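Local coordinates for possible adhesin (Caldicellulosiruptor kronotskyensis, PDB 4WA0), which probably mediates attachment of the cell to cellulose as a tapirin, this chain being its C-terminal beta-helix domain with a bound magnesium ion, at residues K126-G131 and E147-A152; D36-G41 and V57-S62; A11-G16 and D226-L231; N49-G54 and D220-R225; T301-G306 and N324-P329. All coordinates share one frame; numbering follows the deposited sequence.

Contact 1 (K126-G131 and E147-A152); sequences KLAGPG and EVIDGA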
# COMPACT_ATOMS: atom_id res chain seq x y z
N LYS A 126 -18.26 4.93 -0.40
CA LYS A 126 -19.21 4.40 -1.39
C LYS A 126 -18.81 2.97 -1.76
O LYS A 126 -17.66 2.76 -2.17
CB LYS A 126 -19.22 5.30 -2.59
CG LYS A 126 -20.22 4.79 -3.58
CD LYS A 126 -20.27 5.60 -4.83
CE LYS A 126 -21.16 4.83 -5.83
NZ LYS A 126 -21.50 5.73 -6.94
N LEU A 127 -19.67 2.03 -1.46
CA LEU A 127 -19.51 0.63 -1.91
C LEU A 127 -20.57 0.35 -2.95
O LEU A 127 -21.73 0.61 -2.69
CB LEU A 127 -19.68 -0.35 -0.81
CG LEU A 127 -18.56 -0.40 0.21
CD1 LEU A 127 -18.74 0.73 1.14
CD2 LEU A 127 -18.81 -1.66 1.05
N ALA A 128 -20.14 -0.09 -4.14
CA ALA A 128 -21.10 -0.31 -5.27
C ALA A 128 -20.77 -1.56 -6.03
O ALA A 128 -19.70 -1.65 -6.65
CB ALA A 128 -21.10 0.89 -6.18
N GLY A 129 -21.66 -2.52 -5.96
CA GLY A 129 -21.58 -3.70 -6.82
C GLY A 129 -21.71 -5.02 -6.09
O GLY A 129 -21.45 -5.12 -4.88
N PRO A 130 -22.12 -6.07 -6.81
CA PRO A 130 -22.20 -7.35 -6.19
C PRO A 130 -20.85 -7.80 -5.63
O PRO A 130 -19.81 -7.57 -6.20
CB PRO A 130 -22.64 -8.29 -7.34
CG PRO A 130 -23.38 -7.40 -8.24
CD PRO A 130 -22.56 -6.13 -8.23
N GLY A 131 -20.92 -8.45 -4.49
CA GLY A 131 -19.72 -8.97 -3.87
C GLY A 131 -18.76 -8.01 -3.17
O GLY A 131 -17.70 -8.48 -2.72
N GLU A 147 -22.53 5.07 1.64
CA GLU A 147 -23.43 4.71 0.53
C GLU A 147 -23.12 3.27 0.19
O GLU A 147 -21.98 2.92 -0.16
CB GLU A 147 -23.15 5.61 -0.69
CG GLU A 147 -24.08 5.25 -1.81
CD GLU A 147 -23.97 6.17 -3.01
OE1 GLU A 147 -23.10 7.08 -3.00
OE2 GLU A 147 -24.75 5.93 -3.96
N VAL A 148 -24.12 2.42 0.26
CA VAL A 148 -23.99 0.98 0.06
C VAL A 148 -25.02 0.52 -0.96
O VAL A 148 -26.22 0.48 -0.66
CB VAL A 148 -24.17 0.20 1.39
CG1 VAL A 148 -23.79 -1.27 1.28
CG2 VAL A 148 -23.40 0.82 2.59
N ILE A 149 -24.58 0.27 -2.18
CA ILE A 149 -25.52 0.08 -3.32
C ILE A 149 -25.17 -1.12 -4.21
O ILE A 149 -24.02 -1.61 -4.24
CB ILE A 149 -25.70 1.36 -4.17
CG1 ILE A 149 -24.48 1.74 -5.01
CG2 ILE A 149 -26.14 2.53 -3.25
CD1 ILE A 149 -24.72 2.84 -5.97
N ASP A 150 -26.16 -1.51 -5.01
CA ASP A 150 -25.94 -2.38 -6.14
C ASP A 150 -25.39 -3.74 -5.70
O ASP A 150 -24.66 -4.43 -6.48
CB ASP A 150 -25.05 -1.71 -7.19
CG ASP A 150 -25.65 -0.46 -7.79
OD1 ASP A 150 -26.89 -0.18 -7.67
OD2 ASP A 150 -24.90 0.31 -8.42
N GLY A 151 -25.77 -4.18 -4.50
CA GLY A 151 -25.41 -5.48 -4.03
C GLY A 151 -24.33 -5.56 -2.97
O GLY A 151 -24.07 -6.65 -2.44
N ALA A 152 -23.70 -4.39 -2.69
CA ALA A 152 -22.70 -4.28 -1.69
C ALA A 152 -23.31 -4.54 -0.33
O ALA A 152 -24.51 -4.30 -0.14
CB ALA A 152 -22.01 -2.93 -1.76
O HOH W 1 -22.18 -8.35 -1.70
O HOH W 2 -24.06 -9.10 -4.07

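Contact 2 (D36-G41 and V57-S62); sequences DLTIDG and VINQDS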
# COMPACT_ATOMS: atom_id res chain seq x y z
N ASP A 36 0.70 9.87 -6.13
CA ASP A 36 -0.34 8.88 -6.39
C ASP A 36 0.22 7.44 -6.43
O ASP A 36 1.26 7.17 -7.12
CB ASP A 36 -1.04 9.19 -7.75
CG ASP A 36 -1.79 10.55 -7.75
OD1 ASP A 36 -2.06 11.11 -6.64
OD2 ASP A 36 -2.08 11.02 -8.90
N LEU A 37 -0.45 6.54 -5.74
CA LEU A 37 -0.06 5.10 -5.65
C LEU A 37 -1.05 4.21 -6.41
O LEU A 37 -2.22 4.07 -5.99
CB LEU A 37 0.01 4.73 -4.18
CG LEU A 37 1.00 3.64 -3.75
CD1 LEU A 37 1.19 3.55 -2.23
CD2 LEU A 37 0.54 2.29 -4.34
N THR A 38 -0.60 3.61 -7.54
CA THR A 38 -1.39 2.79 -8.40
C THR A 38 -0.87 1.38 -8.31
O THR A 38 0.28 1.07 -8.67
CB THR A 38 -1.36 3.30 -9.83
OG1 THR A 38 -1.87 4.66 -9.83
CG2 THR A 38 -2.23 2.45 -10.63
N ILE A 39 -1.73 0.57 -7.73
CA ILE A 39 -1.44 -0.86 -7.49
C ILE A 39 -2.05 -1.66 -8.62
O ILE A 39 -3.31 -1.78 -8.76
CB ILE A 39 -1.99 -1.32 -6.14
CG1 ILE A 39 -1.35 -0.51 -4.99
CG2 ILE A 39 -1.73 -2.82 -5.95
CD1 ILE A 39 -1.84 -0.88 -3.58
N ASP A 40 -1.16 -2.27 -9.40
CA ASP A 40 -1.65 -3.08 -10.53
C ASP A 40 -2.13 -4.45 -10.06
O ASP A 40 -1.88 -4.91 -8.91
CB ASP A 40 -0.59 -3.23 -11.65
CG ASP A 40 -1.25 -3.23 -13.06
OD1 ASP A 40 -2.53 -3.58 -13.28
OD2 ASP A 40 -0.43 -2.96 -13.98
N GLY A 41 -2.89 -5.09 -10.95
CA GLY A 41 -3.57 -6.34 -10.56
C GLY A 41 -2.69 -7.43 -10.02
O GLY A 41 -1.58 -7.64 -10.51
N VAL A 57 -5.09 3.92 -6.04
CA VAL A 57 -5.96 3.17 -6.96
C VAL A 57 -5.48 1.73 -6.94
O VAL A 57 -4.26 1.48 -7.10
CB VAL A 57 -5.84 3.73 -8.39
CG1 VAL A 57 -6.60 2.87 -9.39
CG2 VAL A 57 -6.38 5.15 -8.44
N ILE A 58 -6.44 0.81 -6.86
CA ILE A 58 -6.18 -0.63 -6.83
C ILE A 58 -6.92 -1.22 -8.00
O ILE A 58 -8.10 -1.19 -8.04
CB ILE A 58 -6.54 -1.34 -5.52
CG1 ILE A 58 -5.90 -0.61 -4.35
CG2 ILE A 58 -6.16 -2.84 -5.66
CD1 ILE A 58 -6.34 -1.14 -2.97
N ASN A 59 -6.18 -1.72 -8.96
CA ASN A 59 -6.75 -2.29 -10.16
C ASN A 59 -6.93 -3.80 -10.09
O ASN A 59 -6.31 -4.46 -9.30
CB ASN A 59 -5.91 -1.84 -11.35
CG ASN A 59 -6.20 -0.32 -11.66
OD1 ASN A 59 -7.37 0.10 -11.70
ND2 ASN A 59 -5.23 0.40 -11.88
N GLN A 60 -7.81 -4.27 -10.95
CA GLN A 60 -8.08 -5.71 -11.15
C GLN A 60 -7.75 -6.06 -12.59
O GLN A 60 -7.81 -5.18 -13.47
CB GLN A 60 -9.56 -6.03 -10.87
CG GLN A 60 -9.87 -5.95 -9.38
CD GLN A 60 -11.25 -6.41 -8.99
OE1 GLN A 60 -12.18 -6.50 -9.79
NE2 GLN A 60 -11.41 -6.64 -7.71
N ASP A 61 -7.45 -7.31 -12.85
CA ASP A 61 -6.98 -7.75 -14.19
C ASP A 61 -7.42 -9.24 -14.30
O ASP A 61 -6.99 -10.09 -13.50
CB ASP A 61 -5.48 -7.63 -14.34
CG ASP A 61 -4.97 -8.00 -15.75
OD1 ASP A 61 -5.64 -8.74 -16.42
OD2 ASP A 61 -3.86 -7.52 -16.12
N SER A 62 -8.32 -9.50 -15.24
CA SER A 62 -8.91 -10.81 -15.44
C SER A 62 -8.08 -11.80 -16.25
O SER A 62 -8.44 -12.99 -16.35
CB SER A 62 -10.27 -10.67 -16.09
OG SER A 62 -10.13 -10.08 -17.33

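Contact 3 (A11-G16 and D226-L231); sequences AIFSKG and DYTSGL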
# COMPACT_ATOMS: atom_id res chain seq x y z
N ALA A 11 9.89 -1.70 2.40
CA ALA A 11 10.11 -2.68 1.35
C ALA A 11 10.20 -1.94 0.00
O ALA A 11 11.06 -2.24 -0.89
CB ALA A 11 9.02 -3.66 1.31
N ILE A 12 9.26 -1.00 -0.17
CA ILE A 12 9.23 -0.15 -1.37
C ILE A 12 8.97 1.29 -0.89
O ILE A 12 7.93 1.57 -0.26
CB ILE A 12 8.15 -0.57 -2.37
CG1 ILE A 12 8.31 -2.02 -2.82
CG2 ILE A 12 8.17 0.33 -3.59
CD1 ILE A 12 7.16 -2.52 -3.60
N PHE A 13 9.91 2.18 -1.17
CA PHE A 13 9.76 3.60 -0.86
C PHE A 13 9.82 4.39 -2.17
O PHE A 13 10.78 4.29 -2.94
CB PHE A 13 10.84 4.04 0.10
CG PHE A 13 10.74 5.49 0.46
CD1 PHE A 13 11.25 6.48 -0.41
CD2 PHE A 13 10.15 5.86 1.66
CE1 PHE A 13 11.07 7.81 -0.07
CE2 PHE A 13 9.99 7.19 1.99
CZ PHE A 13 10.46 8.15 1.13
N SER A 14 8.82 5.20 -2.47
CA SER A 14 8.83 6.04 -3.65
C SER A 14 8.61 7.50 -3.26
O SER A 14 7.56 7.88 -2.72
CB SER A 14 7.71 5.58 -4.58
OG SER A 14 7.67 6.31 -5.81
N LYS A 15 9.58 8.34 -3.62
CA LYS A 15 9.48 9.80 -3.30
C LYS A 15 8.24 10.39 -3.92
O LYS A 15 7.54 11.17 -3.25
CB LYS A 15 10.74 10.58 -3.65
CG LYS A 15 10.61 12.14 -3.52
CD LYS A 15 11.95 12.79 -3.94
CE LYS A 15 11.76 13.85 -5.03
NZ LYS A 15 12.99 13.99 -5.90
N GLY A 16 7.97 10.07 -5.19
CA GLY A 16 6.88 10.58 -5.97
C GLY A 16 5.88 9.44 -6.24
O GLY A 16 5.88 8.41 -5.55
N ASP A 226 7.85 15.10 6.50
CA ASP A 226 8.42 15.19 5.17
C ASP A 226 9.36 13.97 5.07
O ASP A 226 10.43 13.98 5.64
CB ASP A 226 9.23 16.48 4.99
CG ASP A 226 9.97 16.52 3.67
OD1 ASP A 226 9.81 15.49 2.93
OD2 ASP A 226 10.74 17.52 3.42
N TYR A 227 8.94 12.93 4.34
CA TYR A 227 9.66 11.64 4.44
C TYR A 227 11.00 11.67 3.76
O TYR A 227 11.73 10.71 3.92
CB TYR A 227 8.80 10.43 3.93
CG TYR A 227 7.83 9.92 4.99
CD1 TYR A 227 6.60 10.61 5.22
CD2 TYR A 227 8.15 8.82 5.81
CE1 TYR A 227 5.70 10.19 6.19
CE2 TYR A 227 7.26 8.43 6.82
CZ TYR A 227 6.04 9.12 7.00
OH TYR A 227 5.15 8.73 7.98
N THR A 228 11.28 12.70 2.94
CA THR A 228 12.59 12.89 2.32
C THR A 228 13.33 14.16 2.83
O THR A 228 14.17 14.70 2.14
CB THR A 228 12.50 12.93 0.74
OG1 THR A 228 11.59 13.94 0.29
CG2 THR A 228 11.95 11.57 0.21
N SER A 229 13.07 14.57 4.08
CA SER A 229 13.86 15.64 4.71
C SER A 229 15.32 15.34 4.52
O SER A 229 15.75 14.24 4.86
CB SER A 229 13.65 15.68 6.24
OG SER A 229 12.30 15.96 6.55
N GLY A 230 16.07 16.33 4.02
CA GLY A 230 17.51 16.22 3.90
C GLY A 230 18.03 15.67 2.59
O GLY A 230 19.21 15.75 2.33
N LEU A 231 17.15 15.10 1.77
CA LEU A 231 17.55 14.48 0.53
C LEU A 231 18.34 15.44 -0.34
O LEU A 231 17.84 16.50 -0.74
CB LEU A 231 16.30 14.03 -0.24
CG LEU A 231 16.57 13.38 -1.60
CD1 LEU A 231 17.47 12.16 -1.51
CD2 LEU A 231 15.29 13.05 -2.33

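Contact 4 (N49-G54 and D220-R225); sequences NLISKG and DEIRNR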
# COMPACT_ATOMS: atom_id res chain seq x y z
N ASN A 49 2.66 -1.11 6.93
CA ASN A 49 1.92 0.10 6.63
C ASN A 49 1.92 0.26 5.10
O ASN A 49 2.91 -0.13 4.46
CB ASN A 49 2.62 1.28 7.21
CG ASN A 49 2.73 1.23 8.73
OD1 ASN A 49 1.77 1.51 9.45
ND2 ASN A 49 3.90 0.84 9.20
N LEU A 50 0.90 0.94 4.60
CA LEU A 50 0.77 1.26 3.16
C LEU A 50 0.33 2.73 3.03
O LEU A 50 -0.80 3.08 3.46
CB LEU A 50 -0.26 0.33 2.53
CG LEU A 50 -0.69 0.49 1.09
CD1 LEU A 50 0.53 0.33 0.21
CD2 LEU A 50 -1.80 -0.46 0.77
N ILE A 51 1.23 3.58 2.58
CA ILE A 51 1.03 5.04 2.61
C ILE A 51 1.08 5.65 1.25
O ILE A 51 2.11 5.49 0.58
CB ILE A 51 2.06 5.71 3.54
CG1 ILE A 51 1.93 5.10 4.91
CG2 ILE A 51 1.96 7.25 3.56
CD1 ILE A 51 3.09 5.34 5.82
N SER A 52 0.01 6.38 0.92
CA SER A 52 0.01 7.24 -0.25
C SER A 52 -0.32 8.69 0.09
O SER A 52 -1.35 8.95 0.68
CB SER A 52 -0.96 6.79 -1.29
OG SER A 52 -0.97 7.69 -2.41
N LYS A 53 0.58 9.59 -0.27
CA LYS A 53 0.32 11.07 -0.13
C LYS A 53 -0.36 11.65 -1.34
O LYS A 53 -0.32 12.82 -1.60
CB LYS A 53 1.59 11.80 0.23
CG LYS A 53 2.14 11.35 1.59
CD LYS A 53 2.83 12.51 2.33
CE LYS A 53 3.00 12.26 3.83
NZ LYS A 53 3.90 13.28 4.41
N GLY A 54 -1.14 10.86 -2.01
CA GLY A 54 -1.91 11.23 -3.19
C GLY A 54 -3.11 10.33 -3.29
O GLY A 54 -3.69 9.98 -2.23
N ASP A 220 -1.87 12.26 11.75
CA ASP A 220 -1.29 13.56 11.66
C ASP A 220 0.25 13.50 11.61
O ASP A 220 0.84 14.35 10.95
CB ASP A 220 -1.78 14.51 12.80
CG ASP A 220 -1.63 16.03 12.41
OD1 ASP A 220 -2.02 16.46 11.26
OD2 ASP A 220 -1.10 16.80 13.26
N GLU A 221 0.85 12.47 12.20
CA GLU A 221 2.30 12.32 12.09
C GLU A 221 2.68 12.10 10.64
O GLU A 221 3.59 12.76 10.09
CB GLU A 221 2.81 11.15 12.94
CG GLU A 221 4.17 11.40 13.51
CD GLU A 221 5.16 10.33 13.19
OE1 GLU A 221 5.13 9.27 13.86
OE2 GLU A 221 6.00 10.59 12.30
N ILE A 222 1.96 11.17 9.99
CA ILE A 222 2.21 10.87 8.60
C ILE A 222 1.95 12.10 7.76
O ILE A 222 2.76 12.47 6.94
CB ILE A 222 1.33 9.73 8.09
CG1 ILE A 222 1.72 8.40 8.71
CG2 ILE A 222 1.38 9.67 6.55
CD1 ILE A 222 0.58 7.37 8.56
N ARG A 223 0.84 12.79 8.01
CA ARG A 223 0.54 13.99 7.23
C ARG A 223 1.64 15.06 7.36
O ARG A 223 1.97 15.75 6.39
CB ARG A 223 -0.74 14.60 7.75
CG ARG A 223 -1.22 15.79 6.92
CD ARG A 223 -2.47 16.38 7.60
NE ARG A 223 -3.63 15.49 7.55
CZ ARG A 223 -4.28 14.93 8.59
NH1 ARG A 223 -3.89 15.10 9.86
NH2 ARG A 223 -5.33 14.14 8.34
N ASN A 224 2.20 15.22 8.55
CA ASN A 224 3.13 16.35 8.72
C ASN A 224 4.60 16.02 8.54
O ASN A 224 5.44 16.94 8.51
CB ASN A 224 2.93 17.03 10.07
CG ASN A 224 1.60 17.77 10.15
OD1 ASN A 224 1.21 18.50 9.23
ND2 ASN A 224 0.89 17.55 11.21
N ARG A 225 4.93 14.73 8.43
CA ARG A 225 6.31 14.30 8.19
C ARG A 225 6.69 14.48 6.72
O ARG A 225 5.95 14.07 5.82
CB ARG A 225 6.52 12.85 8.60
CG ARG A 225 7.96 12.36 8.46
CD ARG A 225 8.15 11.07 9.23
NE ARG A 225 8.15 11.28 10.69
CZ ARG A 225 9.21 11.68 11.40
NH1 ARG A 225 9.10 11.84 12.72
NH2 ARG A 225 10.38 11.92 10.81

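Contact 5 (T301-G306 and N324-P329); sequences TFVGGG and NATGNP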
# COMPACT_ATOMS: atom_id res chain seq x y z
N THR A 301 13.31 -2.11 -13.75
CA THR A 301 12.73 -3.08 -14.71
C THR A 301 13.38 -4.42 -14.51
O THR A 301 14.60 -4.55 -14.40
CB THR A 301 12.93 -2.62 -16.16
OG1 THR A 301 12.38 -1.31 -16.24
CG2 THR A 301 12.21 -3.53 -17.20
N PHE A 302 12.54 -5.43 -14.55
CA PHE A 302 12.93 -6.84 -14.41
C PHE A 302 12.66 -7.40 -15.77
O PHE A 302 11.53 -7.27 -16.30
CB PHE A 302 12.13 -7.52 -13.29
CG PHE A 302 12.41 -6.98 -11.94
CD1 PHE A 302 13.53 -7.31 -11.21
CD2 PHE A 302 11.55 -6.01 -11.40
CE1 PHE A 302 13.78 -6.75 -9.95
CE2 PHE A 302 11.84 -5.45 -10.18
CZ PHE A 302 12.94 -5.80 -9.45
N VAL A 303 13.72 -7.92 -16.41
CA VAL A 303 13.62 -8.26 -17.83
C VAL A 303 13.31 -9.72 -18.14
O VAL A 303 12.91 -10.01 -19.26
CB VAL A 303 14.85 -7.79 -18.69
CG1 VAL A 303 15.04 -6.29 -18.57
CG2 VAL A 303 16.11 -8.50 -18.27
N GLY A 304 13.46 -10.60 -17.18
CA GLY A 304 13.05 -12.02 -17.41
C GLY A 304 11.59 -12.35 -17.79
O GLY A 304 10.63 -11.68 -17.39
N GLY A 305 11.40 -13.45 -18.50
CA GLY A 305 9.99 -13.98 -18.71
C GLY A 305 9.33 -14.48 -17.43
O GLY A 305 8.10 -14.57 -17.33
N GLY A 306 10.16 -14.82 -16.45
CA GLY A 306 9.71 -15.55 -15.26
C GLY A 306 9.74 -14.71 -13.99
O GLY A 306 10.11 -13.55 -13.97
N ASN A 324 8.67 -2.22 -13.48
CA ASN A 324 8.21 -2.79 -14.76
C ASN A 324 8.76 -4.19 -14.96
O ASN A 324 9.83 -4.50 -14.45
CB ASN A 324 8.63 -1.92 -15.96
CG ASN A 324 7.91 -0.57 -16.01
OD1 ASN A 324 6.86 -0.39 -15.40
ND2 ASN A 324 8.57 0.42 -16.61
N ALA A 325 8.02 -5.00 -15.69
CA ALA A 325 8.42 -6.40 -16.02
C ALA A 325 8.15 -6.52 -17.46
O ALA A 325 6.99 -6.53 -17.88
CB ALA A 325 7.60 -7.45 -15.25
N THR A 326 9.21 -6.61 -18.25
CA THR A 326 9.09 -6.53 -19.69
C THR A 326 9.18 -7.86 -20.44
O THR A 326 8.82 -7.90 -21.61
CB THR A 326 10.14 -5.56 -20.26
OG1 THR A 326 11.42 -5.82 -19.65
CG2 THR A 326 9.71 -4.08 -20.01
N GLY A 327 9.66 -8.91 -19.77
CA GLY A 327 9.64 -10.27 -20.33
C GLY A 327 8.21 -10.76 -20.66
O GLY A 327 8.04 -11.56 -21.58
N ASN A 328 7.20 -10.20 -19.97
CA ASN A 328 5.83 -10.74 -19.89
C ASN A 328 5.26 -9.91 -18.77
O ASN A 328 5.84 -9.96 -17.69
CB ASN A 328 5.96 -12.22 -19.47
CG ASN A 328 4.74 -12.77 -18.73
OD1 ASN A 328 3.63 -12.22 -18.77
ND2 ASN A 328 4.96 -13.91 -18.04
N PRO A 329 4.19 -9.13 -19.02
CA PRO A 329 3.77 -8.23 -17.97
C PRO A 329 3.37 -8.96 -16.70
O PRO A 329 3.33 -8.34 -15.66
CB PRO A 329 2.55 -7.48 -18.57
CG PRO A 329 2.31 -8.05 -19.94
CD PRO A 329 3.11 -9.30 -20.02
O HOH W 3 12.48 -8.31 -21.24

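Contact 1 (K126-G131 and E147-A152)
Lys126 and Glu147 run side by side off neighbouring parallel strands, both fully extended and pointing the same way, so that contact is made along their shafts. Glu147 OE1 lies 3.7 Å from Lys126 CD, whereas the charged ends, Lys126 NZ and Glu147 OE2, stay 4.4 Å apart, beyond a salt bridge; Glu147 OE2 also has a long, weak ion pair with Arg170. On the same face Ile149 slants across the row. Its chi1 of 71° sets CG1 between the backbone N and the carbonyl carbon, which brings CG1 to 3.7 Å from Ala128 CB and turns CD1 toward the lysine shaft.

Leu127 points to the other, buried face, where its CB meets Ala152 CB at 3.6 Å and the side chain packs on Val132, Met134 and Val154. Between the faces run the bonds from Leu127 N to Glu147 O (2.8 Å) and from Ile149 N to Leu127 O (2.9 Å). Ile149 O is gripped twice, by Gly129 N and Ala152 N from opposite faces of its carbonyl plane; the second bond closes a type I' turn from Ile149 to Ala152. Beyond it two waters link Gly151 O to Gly131 N, one of them weakly at the amide. In-register parallel pairing of successive coils, with like positions stacked in ladders and a turn at the corner, is the hallmark of a right-handed parallel beta-helix.

Contact 2 (D36-G41 and V57-S62)
Ile39 lies alongside Ile58, the two side chains pointing the same way into the interior, and its CD1 comes to 4.1 Å from Ile58 CG1. Both isoleucines carry CG1 anti to the carbonyl carbon (chi1 -60° in Ile39 and -51° in Ile58), and this shared conformation keeps their branches in step. Leu50 and Ser52 pack against the neighbouring Leu37, while Ile71 and Ile95 lie against Ile58.

The backbones pair in parallel register. Both backbone polar atoms of Ile39 bond to the neighbouring strand: its N gives a nearly linear bond to Val57 O at 2.8 Å, and its O takes Asn59 N at 2.9 Å, again almost straight. Val57 N closes the other end on Leu37 O, lying in the plane of that carbonyl. Such stacking of aliphatic side chains from one coil to the next lines the core of a parallel beta-helix.

On the outer face, Thr38 and Asn59 meet at a slant, the threonine methyl CG2 3.8 Å from Asn59 ND2; the oxygen of that amide accepts a hydrogen bond from Asn86 of a further coil. Past the strands both segments continue toward the corner. Asp40 OD1 accepts from Gly41 N at 2.8 Å, met on its anti side and 27° out of the carboxylate plane. The same oxygen forms a salt bridge with Lys22, which also pairs with Asp61 OD2, itself bonded to Tyr330; the lysine would offset the proximity of the two carboxylates, Asp40 OD1 and Asp61 OD2 being 5.0 Å apart.

Contact 3 (A11-G16 and D226-L231)
Phe13 of strand 13-14 and Lys15 just after it face two overlapping beta turns, type I from Asp226 to Ser229 and type II from Thr228 to Leu231, and no hydrogen bond joins the two backbones. With CG anti to the backbone N (chi1 -180°), the Phe13 ring extends straight out to the loop and is met at its edge: Thr228 CG2 lies 3.8 Å from CZ, and Tyr227 CB sits in the ring plane 4.0 Å from CE2. Phe13 and Tyr227 both also reach Tyr32, which stacks on the Phe13 ring. The methyl of Thr228 serves a second partner, since Lys15 crosses it at about a right angle with CG at 4.0 Å. Further out, the lysine bends at chi3 (126°) and lays CD 3.7 Å from Leu231 CD2, while its NZ bonds to Leu317 O.

The loop keeps its shape through its own bonds: Asp226 OD1 accepts from Thr228 N in an Asx turn, and Asp226 O takes both the N and the OG of Ser229. Apolar contact alone joins these two segments, and several polar groups of the turns bond within the loop, so at this contact the attachment probably rests on buried carbon surface.

Contact 4 (N49-G54 and D220-R225)
Ile51 and Ile222 reach toward each other tip to tip, strand against helix, and meet through their CG2 methyls at 3.9 Å. In both, CG2 is anti to the backbone N and CG1 anti to the carbonyl carbon (chi1 -58° in Ile51, -69° in Ile222), so that the short branch of each leads into the contact. Tyr78 borders both side chains, and Tyr32 packs on Ile51.

Lys53, two residues on, carries the polar half. Its CG stands beside the backbone N, and a bend at chi2 (-147°) directs the remaining extended chain past the Ile222 methyl, with CE 4.1 Å from Ile222 CG2. The ammonium thus arrives at the C-terminal end of helix 217-224, where NZ donates to Ile222 O at 2.9 Å, approaching nearly in line with the carbonyl. Arg225 O lies 2.6 Å from the same NZ. A positive group at this end of a helix would probably be welcomed by the helix dipole and by Ile222 O, which within the segment takes only a weak bond, from Arg225 N.

Flanking salt bridges stay within the helical segment. Arg223 NH1 reaches back to Asp220 OD1 at 2.7 Å, almost exactly in its guanidinium plane, and Arg225 NE holds Glu221 OE2 at 2.8 Å; Arg225 NH2 adds a bond to Ser357 O. On the strand side, Ser52 OG accepts from Gly54 N, an ST turn at the corner where the coil bends. This is a short helix laid on the outer face of a beta-helix coil, with a lysine bonded to the helix's C-terminal end.

Contact 5 (T301-G306 and N324-P329)
Thr301 packs closely over Thr326, its CG2 3.4 Å from Thr326 OG1, the two side chains crossing at about a right angle. Thr301 chi1 (-55°, to OG1) puts OG1 beside the backbone N and CG2 anti to it; the methyl leans over the partner strand, and OG1 turns to the CB of Asn324. This strand end is the tight part. Phe302 N donates to Asn324 O at 2.9 Å, tilted 23° from the carbonyl plane, and the Thr301 CA hydrogen points at the same oxygen. Phe302 O in turn takes Thr326 N at 3.1 Å. The Phe302 side chain goes to the opposite face of the pair and touches Asp269 at the start of helix 269-280.

Beyond Val303 the regular pairing ends, and exposed glycine-rich turns stay close, Gly305 CA 4.1 Å from Gly327 CA. A water bridges the two segments, donating to Val303 O at 2.6 Å and hydrogen-bonded to Thr326 OG1. Gly327 CA lies 3.4 Å from Gly304 O in a CA-H...O contact. The last link is a longer bond, Asn328 ND2 to Gly305 O at 3.3 Å, made in the carbonyl plane, while Asn328 OD1 accepts from Tyr330 N. Val303 also touches a crystal neighbour, in keeping with the surface position. Two strands paired in parallel and then released into loops at the same level mark a corner between faces of a parallel beta-helix.

Contacts 1, 2 and 5 are rungs of one parallel ladder along the beta-helix: centres of contacts 1 and 2 lie 19 Å apart, contacts 2 and 5 18 Å, and contacts 1 and 5 36 Å. Contacts 3 and 4 instead fix the segment around helix 217-224 to another face; their centres are 11 Å apart, and Tyr227 of contact 3 packs on Ile222 and Lys53 of contact 4. Contact 4 also touches contact 2, Leu37 CD1 lying 3.5 Å from Ile51 O. Contact 5 is near the magnesium end, the Thr301 side chain about 11 Å from that of Leu246, a residue of the metal site; contacts 1 to 4 lie away from it.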